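PDB 3MVK: protein FucU from Bifidobacterium longum subsp. infantis, which probably interconverts the sugar forms of its substrates, acting as an L-fucose mutarotase that exchanges alpha- and beta-L-fucose and perhaps also as a D-ribose pyranase. Local coordinates for residues F115-Q118 against A119-A122; S109-R112 against F113-Y116. All coordinates share one frame; numbering follows the deposited sequence.

Interaction 1: residues F115-Q118 against A119-A122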
ATOM      1  N   PHE G 115      25.130 -20.266  -7.830  1.00 16.83           N
ATOM      2  CA  PHE G 115      24.064 -19.947  -8.783  1.00 16.53           C
ATOM      3  C   PHE G 115      22.906 -19.262  -8.060  1.00 16.41           C
ATOM      4  O   PHE G 115      22.412 -18.232  -8.530  1.00 16.29           O
ATOM      5  CB  PHE G 115      23.583 -21.204  -9.516  1.00 16.43           C
ATOM      6  CG  PHE G 115      22.646 -20.918 -10.642  1.00 15.19           C
ATOM      7  CD1 PHE G 115      23.107 -20.904 -11.963  1.00 13.67           C
ATOM      8  CD2 PHE G 115      21.298 -20.675 -10.395  1.00 14.48           C
ATOM      9  CE1 PHE G 115      22.225 -20.627 -13.029  1.00 14.42           C
ATOM     10  CE2 PHE G 115      20.418 -20.414 -11.437  1.00 14.95           C
ATOM     11  CZ  PHE G 115      20.879 -20.379 -12.763  1.00 14.15           C
ATOM     12  N   TYR G 116      22.485 -19.805  -6.914  1.00 16.34           N
ATOM     13  CA  TYR G 116      21.384 -19.169  -6.174  1.00 16.86           C
ATOM     14  C   TYR G 116      21.741 -17.738  -5.793  1.00 17.60           C
ATOM     15  O   TYR G 116      20.904 -16.842  -5.905  1.00 17.76           O
ATOM     16  CB  TYR G 116      21.024 -19.953  -4.927  1.00 17.05           C
ATOM     17  CG  TYR G 116      20.355 -21.281  -5.154  1.00 16.88           C
ATOM     18  CD1 TYR G 116      19.284 -21.421  -6.042  1.00 18.27           C
ATOM     19  CD2 TYR G 116      20.745 -22.397  -4.414  1.00 21.12           C
ATOM     20  CE1 TYR G 116      18.650 -22.646  -6.203  1.00 20.68           C
ATOM     21  CE2 TYR G 116      20.114 -23.618  -4.571  1.00 22.45           C
ATOM     22  CZ  TYR G 116      19.080 -23.739  -5.467  1.00 22.31           C
ATOM     23  OH  TYR G 116      18.456 -24.963  -5.617  1.00 22.71           O
ATOM     24  N   GLU G 117      22.990 -17.531  -5.360  1.00 17.67           N
ATOM     25  CA  GLU G 117      23.444 -16.204  -4.927  1.00 19.00           C
ATOM     26  C   GLU G 117      23.407 -15.209  -6.066  1.00 18.20           C
ATOM     27  O   GLU G 117      22.946 -14.073  -5.886  1.00 18.52           O
ATOM     28  CB  GLU G 117      24.850 -16.267  -4.288  1.00 19.80           C
ATOM     29  CG  GLU G 117      24.848 -16.935  -2.917  1.00 23.88           C
ATOM     30  CD  GLU G 117      23.761 -16.350  -2.014  1.00 26.45           C
ATOM     31  OE1 GLU G 117      23.822 -15.143  -1.699  1.00 30.38           O
ATOM     32  OE2 GLU G 117      22.826 -17.085  -1.654  1.00 28.43           O
ATOM     33  N   GLN G 118      23.832 -15.639  -7.246  1.00 17.35           N
ATOM     34  CA  GLN G 118      23.780 -14.764  -8.421  1.00 17.54           C
ATOM     35  C   GLN G 118      22.334 -14.480  -8.844  1.00 17.54           C
ATOM     36  O   GLN G 118      22.018 -13.354  -9.246  1.00 17.47           O
ATOM     37  CB  GLN G 118      24.568 -15.362  -9.594  1.00 18.48           C
ATOM     38  CG  GLN G 118      24.707 -14.426 -10.820  1.00 19.79           C
ATOM     39  CD  GLN G 118      25.292 -13.051 -10.473  1.00 25.10           C
ATOM     40  OE1 GLN G 118      26.160 -12.936  -9.600  1.00 29.18           O
ATOM     41  NE2 GLN G 118      24.837 -12.007 -11.171  1.00 24.10           N
ATOM     42  N   ALA G 119      21.472 -15.499  -8.759  1.00 16.53           N
ATOM     43  CA  ALA G 119      20.062 -15.357  -9.159  1.00 15.91           C
ATOM     44  C   ALA G 119      19.304 -14.383  -8.280  1.00 16.09           C
ATOM     45  O   ALA G 119      18.347 -13.762  -8.724  1.00 16.15           O
ATOM     46  CB  ALA G 119      19.363 -16.727  -9.183  1.00 15.09           C
ATOM     47  N   LYS G 120      19.734 -14.247  -7.024  1.00 16.78           N
ATOM     48  CA  LYS G 120      19.109 -13.293  -6.121  1.00 18.16           C
ATOM     49  C   LYS G 120      19.331 -11.840  -6.569  1.00 18.42           C
ATOM     50  O   LYS G 120      18.663 -10.916  -6.082  1.00 19.62           O
ATOM     51  CB  LYS G 120      19.655 -13.475  -4.718  1.00 17.77           C
ATOM     52  CG  LYS G 120      19.074 -14.653  -3.971  1.00 18.56           C
ATOM     53  CD  LYS G 120      19.776 -14.812  -2.615  1.00 21.85           C
ATOM     54  CE  LYS G 120      19.489 -16.176  -2.021  1.00 24.71           C
ATOM     55  NZ  LYS G 120      20.237 -16.311  -0.735  1.00 27.48           N
ATOM     56  N   ASN G 121      20.285 -11.654  -7.466  1.00 18.16           N
ATOM     57  CA  ASN G 121      20.597 -10.327  -7.991  1.00 19.05           C
ATOM     58  C   ASN G 121      19.880 -10.013  -9.308  1.00 18.02           C
ATOM     59  O   ASN G 121      20.024  -8.908  -9.874  1.00 18.06           O
ATOM     60  CB  ASN G 121      22.110 -10.159  -8.136  1.00 20.04           C
ATOM     61  CG  ASN G 121      22.833 -10.136  -6.791  1.00 23.97           C
ATOM     62  OD1 ASN G 121      22.273  -9.734  -5.766  1.00 27.57           O
ATOM     63  ND2 ASN G 121      24.096 -10.555  -6.800  1.00 29.52           N
ATOM     64  N   ALA G 122      19.087 -10.962  -9.796  1.00 16.14           N
ATOM     65  CA  ALA G 122      18.429 -10.791 -11.082  1.00 15.38           C
ATOM     66  C   ALA G 122      17.323  -9.738 -11.002  1.00 14.76           C
ATOM     67  O   ALA G 122      16.701  -9.559  -9.956  1.00 15.62           O
ATOM     68  CB  ALA G 122      17.848 -12.109 -11.571  1.00 16.31           C
TER

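Interaction 2: residues S109-R112 against F113-Y116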
ATOM      1  N   SER G 109      28.883 -21.456 -16.336  1.00 18.38           N
ATOM      2  CA  SER G 109      28.200 -22.194 -15.277  1.00 18.26           C
ATOM      3  C   SER G 109      28.633 -21.737 -13.894  1.00 18.09           C
ATOM      4  O   SER G 109      29.702 -21.137 -13.728  1.00 19.32           O
ATOM      5  CB  SER G 109      28.427 -23.705 -15.445  1.00 18.81           C
ATOM      6  OG  SER G 109      29.783 -24.055 -15.169  1.00 20.70           O
ATOM      7  N   LEU G 110      27.792 -22.040 -12.905  1.00 17.66           N
ATOM      8  CA  LEU G 110      28.062 -21.762 -11.505  1.00 16.90           C
ATOM      9  C   LEU G 110      27.643 -22.940 -10.673  1.00 17.42           C
ATOM     10  O   LEU G 110      26.572 -23.511 -10.879  1.00 17.23           O
ATOM     11  CB  LEU G 110      27.292 -20.526 -10.999  1.00 17.03           C
ATOM     12  CG  LEU G 110      27.768 -19.131 -11.433  1.00 16.03           C
ATOM     13  CD1 LEU G 110      26.728 -18.074 -11.033  1.00 19.28           C
ATOM     14  CD2 LEU G 110      29.127 -18.766 -10.852  1.00 18.28           C
ATOM     15  N   GLU G 111      28.476 -23.246  -9.685  1.00 16.96           N
ATOM     16  CA  GLU G 111      28.122 -24.191  -8.643  1.00 18.24           C
ATOM     17  C   GLU G 111      26.755 -23.829  -8.041  1.00 17.89           C
ATOM     18  O   GLU G 111      26.390 -22.652  -7.977  1.00 17.75           O
ATOM     19  CB  GLU G 111      29.216 -24.189  -7.576  1.00 18.63           C
ATOM     20  CG  GLU G 111      28.945 -25.150  -6.445  1.00 20.40           C
ATOM     21  CD  GLU G 111      28.081 -24.548  -5.327  1.00 20.77           C
ATOM     22  OE1 GLU G 111      28.189 -23.325  -5.071  1.00 22.79           O
ATOM     23  OE2 GLU G 111      27.316 -25.297  -4.682  1.00 19.96           O
ATOM     24  N   ARG G 112      26.005 -24.847  -7.620  1.00 18.09           N
ATOM     25  CA  ARG G 112      24.603 -24.700  -7.232  1.00 17.30           C
ATOM     26  C   ARG G 112      24.335 -23.492  -6.316  1.00 18.12           C
ATOM     27  O   ARG G 112      23.502 -22.639  -6.616  1.00 17.23           O
ATOM     28  CB  ARG G 112      24.101 -25.997  -6.562  1.00 17.65           C
ATOM     29  CG  ARG G 112      22.678 -25.897  -6.078  1.00 16.20           C
ATOM     30  CD  ARG G 112      22.091 -27.210  -5.533  1.00 19.52           C
ATOM     31  NE  ARG G 112      20.715 -26.986  -5.069  1.00 22.63           N
ATOM     32  CZ  ARG G 112      20.113 -27.640  -4.075  1.00 23.64           C
ATOM     33  NH1 ARG G 112      20.742 -28.620  -3.423  1.00 24.92           N
ATOM     34  NH2 ARG G 112      18.859 -27.327  -3.746  1.00 23.34           N
ATOM     35  N   PHE G 113      25.012 -23.446  -5.180  1.00 17.53           N
ATOM     36  CA  PHE G 113      24.735 -22.390  -4.212  1.00 19.16           C
ATOM     37  C   PHE G 113      25.217 -21.017  -4.678  1.00 18.76           C
ATOM     38  O   PHE G 113      24.544 -20.012  -4.440  1.00 19.05           O
ATOM     39  CB  PHE G 113      25.212 -22.813  -2.817  1.00 19.63           C
ATOM     40  CG  PHE G 113      24.370 -23.910  -2.248  1.00 23.12           C
ATOM     41  CD1 PHE G 113      23.182 -23.618  -1.583  1.00 25.40           C
ATOM     42  CD2 PHE G 113      24.705 -25.242  -2.457  1.00 25.52           C
ATOM     43  CE1 PHE G 113      22.366 -24.634  -1.093  1.00 27.77           C
ATOM     44  CE2 PHE G 113      23.885 -26.259  -1.979  1.00 26.94           C
ATOM     45  CZ  PHE G 113      22.719 -25.954  -1.292  1.00 28.28           C
ATOM     46  N   ALA G 114      26.311 -20.991  -5.427  1.00 18.04           N
ATOM     47  CA  ALA G 114      26.764 -19.769  -6.098  1.00 17.66           C
ATOM     48  C   ALA G 114      25.731 -19.308  -7.136  1.00 17.58           C
ATOM     49  O   ALA G 114      25.505 -18.099  -7.331  1.00 17.59           O
ATOM     50  CB  ALA G 114      28.121 -20.001  -6.756  1.00 17.93           C
ATOM     51  N   PHE G 115      25.130 -20.266  -7.830  1.00 16.83           N
ATOM     52  CA  PHE G 115      24.064 -19.947  -8.783  1.00 16.53           C
ATOM     53  C   PHE G 115      22.906 -19.262  -8.060  1.00 16.41           C
ATOM     54  O   PHE G 115      22.412 -18.232  -8.530  1.00 16.29           O
ATOM     55  CB  PHE G 115      23.583 -21.204  -9.516  1.00 16.43           C
ATOM     56  CG  PHE G 115      22.646 -20.918 -10.642  1.00 15.19           C
ATOM     57  CD1 PHE G 115      23.107 -20.904 -11.963  1.00 13.67           C
ATOM     58  CD2 PHE G 115      21.298 -20.675 -10.395  1.00 14.48           C
ATOM     59  CE1 PHE G 115      22.225 -20.627 -13.029  1.00 14.42           C
ATOM     60  CE2 PHE G 115      20.418 -20.414 -11.437  1.00 14.95           C
ATOM     61  CZ  PHE G 115      20.879 -20.379 -12.763  1.00 14.15           C
ATOM     62  N   TYR G 116      22.485 -19.805  -6.914  1.00 16.34           N
ATOM     63  CA  TYR G 116      21.384 -19.169  -6.174  1.00 16.86           C
ATOM     64  C   TYR G 116      21.741 -17.738  -5.793  1.00 17.60           C
ATOM     65  O   TYR G 116      20.904 -16.842  -5.905  1.00 17.76           O
ATOM     66  CB  TYR G 116      21.024 -19.953  -4.927  1.00 17.05           C
ATOM     67  CG  TYR G 116      20.355 -21.281  -5.154  1.00 16.88           C
ATOM     68  CD1 TYR G 116      19.284 -21.421  -6.042  1.00 18.27           C
ATOM     69  CD2 TYR G 116      20.745 -22.397  -4.414  1.00 21.12           C
ATOM     70  CE1 TYR G 116      18.650 -22.646  -6.203  1.00 20.68           C
ATOM     71  CE2 TYR G 116      20.114 -23.618  -4.571  1.00 22.45           C
ATOM     72  CZ  TYR G 116      19.080 -23.739  -5.467  1.00 22.31           C
ATOM     73  OH  TYR G 116      18.456 -24.963  -5.617  1.00 22.71           O
TER

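Interaction 1: residues F115-Q118 against A119-A122
Glu117 and Lys120 both set CG beside their own backbone N (chi1 -71° and -78°), which lays the two side chains alongside each other, pointing the same way. Glu117 then bends at chi2 while Lys120 runs on extended, and the ammonium NZ of Lys120 reaches OE2 of Glu117 on its syn side at 2.9 Å, a salt bridge close to the carboxylate plane. On its way, CG of Lys120 passes 3.4 Å from the carbonyl O of Tyr116. Beneath this exposed pair the backbone closes the helix: Ala119 N donates to Phe115 O at 2.9 Å and Lys120 N to Tyr116 O at 3.1 Å. Then the spacing shortens, as Asn121 N binds Gln118 O at 3.0 Å from above the carbonyl plane rather than from in front of it. On the inner side, the methyl CB of Ala119 approaches CE2 of the Phe115 ring at 4.4 Å, and both residues pack on Phe33. The amide NE2 of Gln118 turns to another partner, OE1 of Gln25. This is the C-terminal end of an amphipathic alpha-helix, where i to i+4 bonding gives way to a type I turn, Ala119 to Ala122, leading into strand 124-128.

Interaction 2: residues S109-R112 against F113-Y116
Arg112 grips the phenol oxygen of Tyr116 side-on with two nitrogens: NE lies 3.1 Å and NH2 3.0 Å from Tyr116 OH, which sits almost in the guanidinium plane. Both N-H groups thus converge on one oxygen, and the tyrosine ring stands at 66° to the guanidinium. Phe113 runs beside the same arginine, its CZ over one guanidinium face 3.9 Å from NH1, with the two planes 42° apart. The reach depends on a fully extended chain, CG opposite the backbone N (chi1 177°), and the chain stays extended from CG to NE. Replacing Arg112 with a methionine would probably leave the Tyr116 hydroxyl without both of these donors and the Phe113 ring without its cationic neighbour.

Glu111 begins the next shell as the N-cap of the helix. Its carboxylate folds back over the first turn and spans two backbone amides, OE2 accepting from Phe113 N and OE1 from Ala114 N, each at 3.0 Å and each from above the carboxylate plane. Its negative charge would probably interact favourably with the helix dipole. OE2 also touches the edge of the Phe113 ring, 3.4 Å from CD2. The first helical bonds follow, from Phe115 N to Glu111 O and from Tyr116 N to Arg112 O. Behind them, CB of Leu110 packs against CB of Phe115 at 4.1 Å, joining the strand to the helix.

Leu110 is also tied by backbone hydrogen bonds to Leu75 and Glu77, in the outermost strand of this chain's sheet. Arg112 and Tyr116 both rest on Met76 and pack on His22 of a neighbouring subunit, so the first turn of helix 112-119 follows directly on strand 107-110, lies against strand 73-76 and reaches a neighbouring subunit.

In the fold
Interactions 1 and 2 form the two ends of one short helix, 112-119, and share Phe115 and Tyr116. Each is partly buried, with a covered inner side; Glu111, Glu117 and Lys120 are exposed, but Arg112 is buried. At the start, in 109-116, a glutamate binds backbone amides directly; at the finish, in 115-122, another glutamate pairs with a lysine side chain instead. The N-terminal end adds an arginine-tyrosine contact beside a second subunit, whereas the C-terminal end relies mainly on backbone bonds and the methyl group of one alanine, Ala119. Their centres lie about 8 Å apart, and Gln118 CB meets Leu110 CD1 at 3.8 Å. Together they carry the chain from outermost strand 107-110 of this chain's sheet towards inner strand 124-128.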